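PDB 3F95: beta-glucosidase from Pseudoalteromonas sp., which probably hydrolyses beta-glucosidic linkages as a whole enzyme, an exo-1,3/1,4-beta-glucanase, of which this chain is the extra C-terminal beta-sandwich domain. Local coordinates for residues 72-80 with 148-156. Sequence-based numbering, arbitrary orientation.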
loop_
_atom_site.group_PDB
_atom_site.type_symbol
_atom_site.label_atom_id
_atom_site.label_comp_id
_atom_site.label_asym_id
_atom_site.label_seq_id
_atom_site.Cartn_x
_atom_site.Cartn_y
_atom_site.Cartn_z
ATOM N N SER A 72 0.948 8.201 -0.134
ATOM C CA SER A 72 0.508 9.276 -1.022
ATOM C C SER A 72 1.593 10.320 -1.270
ATOM O O SER A 72 2.495 10.495 -0.456
ATOM C CB SER A 72 -0.784 9.914 -0.489
ATOM O OG SER A 72 -0.519 10.735 0.626
ATOM N N TYR A 73 1.503 10.972 -2.431
ATOM C CA TYR A 73 2.422 12.032 -2.806
ATOM C C TYR A 73 1.925 13.340 -2.170
ATOM O O TYR A 73 0.724 13.610 -2.138
ATOM C CB TYR A 73 2.454 12.178 -4.336
ATOM C CG TYR A 73 3.050 10.988 -5.073
ATOM C CD1 TYR A 73 4.413 10.924 -5.334
ATOM C CD2 TYR A 73 2.243 9.950 -5.528
ATOM C CE1 TYR A 73 4.967 9.844 -6.018
ATOM C CE2 TYR A 73 2.795 8.872 -6.220
ATOM C CZ TYR A 73 4.155 8.828 -6.452
ATOM O OH TYR A 73 4.708 7.736 -7.134
ATOM N N LEU A 74 2.838 14.144 -1.658
ATOM C CA LEU A 74 2.425 15.384 -1.000
ATOM C C LEU A 74 1.756 16.360 -1.984
ATOM O O LEU A 74 0.817 17.079 -1.621
ATOM C CB LEU A 74 3.571 15.970 -0.169
ATOM C CG LEU A 74 3.780 15.146 1.131
ATOM C CD1 LEU A 74 5.002 15.577 1.899
ATOM C CD2 LEU A 74 2.547 15.201 2.036
ATOM N N GLU A 75 2.188 16.323 -3.246
ATOM C CA GLU A 75 1.453 16.987 -4.322
ATOM C C GLU A 75 1.342 16.024 -5.489
ATOM O O GLU A 75 2.246 15.224 -5.682
ATOM C CB GLU A 75 2.155 18.271 -4.760
ATOM C CG GLU A 75 3.570 18.073 -5.255
ATOM C CD GLU A 75 4.164 19.333 -5.846
ATOM O OE1 GLU A 75 4.897 19.213 -6.850
ATOM O OE2 GLU A 75 3.904 20.435 -5.311
ATOM N N PRO A 76 0.224 16.080 -6.248
ATOM C CA PRO A 76 0.076 15.249 -7.441
ATOM C C PRO A 76 1.354 15.215 -8.288
ATOM O O PRO A 76 1.959 16.256 -8.577
ATOM C CB PRO A 76 -1.068 15.914 -8.216
ATOM C CG PRO A 76 -1.609 17.043 -7.330
ATOM C CD PRO A 76 -0.982 16.890 -5.984
ATOM N N THR A 77 1.733 14.006 -8.681
ATOM C CA THR A 77 2.987 13.742 -9.341
ATOM C C THR A 77 2.696 12.809 -10.518
ATOM O O THR A 77 2.214 11.705 -10.314
ATOM C CB THR A 77 3.951 13.079 -8.337
ATOM O OG1 THR A 77 4.129 13.948 -7.211
ATOM C CG2 THR A 77 5.316 12.758 -8.965
ATOM N N PRO A 78 2.948 13.263 -11.755
ATOM C CA PRO A 78 2.705 12.391 -12.910
ATOM C C PRO A 78 3.629 11.177 -12.870
ATOM O O PRO A 78 4.785 11.301 -12.476
ATOM C CB PRO A 78 3.071 13.278 -14.112
ATOM C CG PRO A 78 3.007 14.683 -13.591
ATOM C CD PRO A 78 3.465 14.581 -12.163
ATOM N N LEU A 79 3.109 10.019 -13.255
ATOM C CA LEU A 79 3.913 8.813 -13.354
ATOM C C LEU A 79 5.067 9.002 -14.346
ATOM O O LEU A 79 4.860 9.385 -15.509
ATOM C CB LEU A 79 3.036 7.623 -13.759
ATOM C CG LEU A 79 3.693 6.254 -13.945
ATOM C CD1 LEU A 79 4.197 5.698 -12.616
ATOM C CD2 LEU A 79 2.698 5.285 -14.626
ATOM N N ASP A 80 6.279 8.756 -13.859
ATOM C CA ASP A 80 7.477 8.761 -14.688
ATOM C C ASP A 80 7.300 7.733 -15.794
ATOM O O ASP A 80 6.933 6.593 -15.526
ATOM C CB ASP A 80 8.671 8.378 -13.823
ATOM C CG ASP A 80 10.004 8.664 -14.481
ATOM O OD1 ASP A 80 10.212 8.332 -15.670
ATOM O OD2 ASP A 80 10.870 9.203 -13.775
ATOM N N GLN A 148 -4.565 12.113 -14.173
ATOM C CA GLN A 148 -3.247 11.734 -14.657
ATOM C C GLN A 148 -2.113 11.964 -13.633
ATOM O O GLN A 148 -1.302 11.070 -13.433
ATOM C CB GLN A 148 -2.932 12.411 -15.996
ATOM C CG GLN A 148 -1.855 11.711 -16.822
ATOM C CD GLN A 148 -2.385 10.494 -17.586
ATOM O OE1 GLN A 148 -1.709 9.466 -17.684
ATOM N NE2 GLN A 148 -3.599 10.607 -18.123
ATOM N N PRO A 149 -2.026 13.159 -13.005
ATOM C CA PRO A 149 -1.050 13.240 -11.897
ATOM C C PRO A 149 -1.474 12.306 -10.754
ATOM O O PRO A 149 -2.651 12.225 -10.433
ATOM C CB PRO A 149 -1.143 14.701 -11.434
ATOM C CG PRO A 149 -1.747 15.425 -12.588
ATOM C CD PRO A 149 -2.706 14.446 -13.219
ATOM N N ILE A 150 -0.513 11.603 -10.164
ATOM C CA ILE A 150 -0.819 10.592 -9.152
ATOM C C ILE A 150 -0.861 11.221 -7.751
ATOM O O ILE A 150 0.041 11.967 -7.375
ATOM C CB ILE A 150 0.216 9.436 -9.186
ATOM C CG1 ILE A 150 0.368 8.867 -10.607
ATOM C CG2 ILE A 150 -0.114 8.342 -8.139
ATOM C CD1 ILE A 150 -0.895 8.302 -11.236
ATOM N N THR A 151 -1.910 10.909 -6.996
ATOM C CA THR A 151 -1.986 11.314 -5.590
ATOM C C THR A 151 -1.689 10.159 -4.623
ATOM O O THR A 151 -0.899 10.316 -3.703
ATOM C CB THR A 151 -3.333 11.981 -5.274
ATOM O OG1 THR A 151 -3.360 13.275 -5.906
ATOM C CG2 THR A 151 -3.498 12.168 -3.772
ATOM N N ASP A 152 -2.339 9.021 -4.819
ATOM C CA ASP A 152 -2.125 7.858 -3.947
ATOM C C ASP A 152 -1.348 6.779 -4.731
ATOM O O ASP A 152 -1.894 6.182 -5.681
ATOM C CB ASP A 152 -3.486 7.298 -3.479
ATOM C CG ASP A 152 -4.202 8.189 -2.451
ATOM O OD1 ASP A 152 -3.614 9.177 -1.905
ATOM O OD2 ASP A 152 -5.389 7.859 -2.180
ATOM N N ALA A 153 -0.081 6.544 -4.359
ATOM C CA ALA A 153 0.690 5.416 -4.939
ATOM C C ALA A 153 -0.006 4.061 -4.661
ATOM O O ALA A 153 -0.089 3.182 -5.546
ATOM C CB ALA A 153 2.122 5.425 -4.429
ATOM N N LEU A 154 -0.513 3.909 -3.438
ATOM C CA LEU A 154 -1.414 2.820 -3.086
ATOM C C LEU A 154 -2.501 3.273 -2.115
ATOM O O LEU A 154 -2.302 4.190 -1.327
ATOM C CB LEU A 154 -0.640 1.626 -2.500
ATOM C CG LEU A 154 -0.056 1.654 -1.102
ATOM C CD1 LEU A 154 -1.064 1.244 -0.025
ATOM C CD2 LEU A 154 1.193 0.732 -1.026
ATOM N N ARG A 155 -3.637 2.605 -2.160
ATOM C CA ARG A 155 -4.722 2.890 -1.241
ATOM C C ARG A 155 -5.354 1.557 -0.875
ATOM O O ARG A 155 -5.673 0.754 -1.763
ATOM C CB ARG A 155 -5.734 3.826 -1.914
ATOM C CG ARG A 155 -6.934 4.172 -1.046
ATOM C CD ARG A 155 -8.028 4.889 -1.863
ATOM N NE ARG A 155 -7.499 6.021 -2.592
ATOM C CZ ARG A 155 -7.879 6.390 -3.811
ATOM N NH1 ARG A 155 -8.820 5.720 -4.479
ATOM N NH2 ARG A 155 -7.310 7.446 -4.358
ATOM N N ILE A 156 -5.473 1.286 0.419
ATOM C CA ILE A 156 -6.144 0.065 0.877
ATOM C C ILE A 156 -7.356 0.492 1.709
ATOM O O ILE A 156 -7.228 1.251 2.664
ATOM C CB ILE A 156 -5.198 -0.824 1.711
ATOM C CG1 ILE A 156 -3.998 -1.262 0.830
ATOM C CG2 ILE A 156 -5.965 -2.046 2.281
ATOM C CD1 ILE A 156 -2.862 -1.861 1.638
#
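Y73 with T151 and T77 with I150 pair antiparallel across a break: the chain of 72-80 turns a corner at L74 and E75 between them, yet both sides meet the one strand 149-158, itself interrupted by bulges. Before the corner, Y73 N donates to T151 O (2.8 Å, 160° at the hydrogen). Beyond it, T77 and I150 form a hydrogen-bonded pair: T77 N reaches I150 O, while I150 N meets T77 O at 2.7 Å from well above the carbonyl plane, 64° out of it. The I150 carbonyl also takes a CA-H...O contact from P76 CA (3.3 Å). T77 OG1 bonds back to E75 O at the corner, and T77 CB lies above one face of the Y73 ring, offset toward its rim.

The side chains of Y73 and I150 extend alongside each other in a common direction. With I150 CG1 beside the backbone N (chi1 -52°), the CG2 branch stands opposite that N and comes within 3.5 Å of Y73 CE2; A153 CB approaches that same ring carbon. P76 CB and P149 CB are tight at 3.4 Å.

S72 and D152 make a non-hydrogen-bonded pair, D152 OD1 coming 3.2 Å from S72 CB, whereas S72 OG bonds to Q21. R155 NE (2.8 Å) and NH2 both donate to D152 OD2, the oxygen lying in the guanidinium plane. An asparagine at D152 would probably leave R155 without its charged mate and its guanidinium freer to turn.

Strand 149-158 pairs antiparallel with both 67-73 and 102-108; against the latter, T151 and D152 sit opposite C108 in a classic beta bulge. L170 of strand 161-171, in the other sheet of this sandwich domain, packs on Y73.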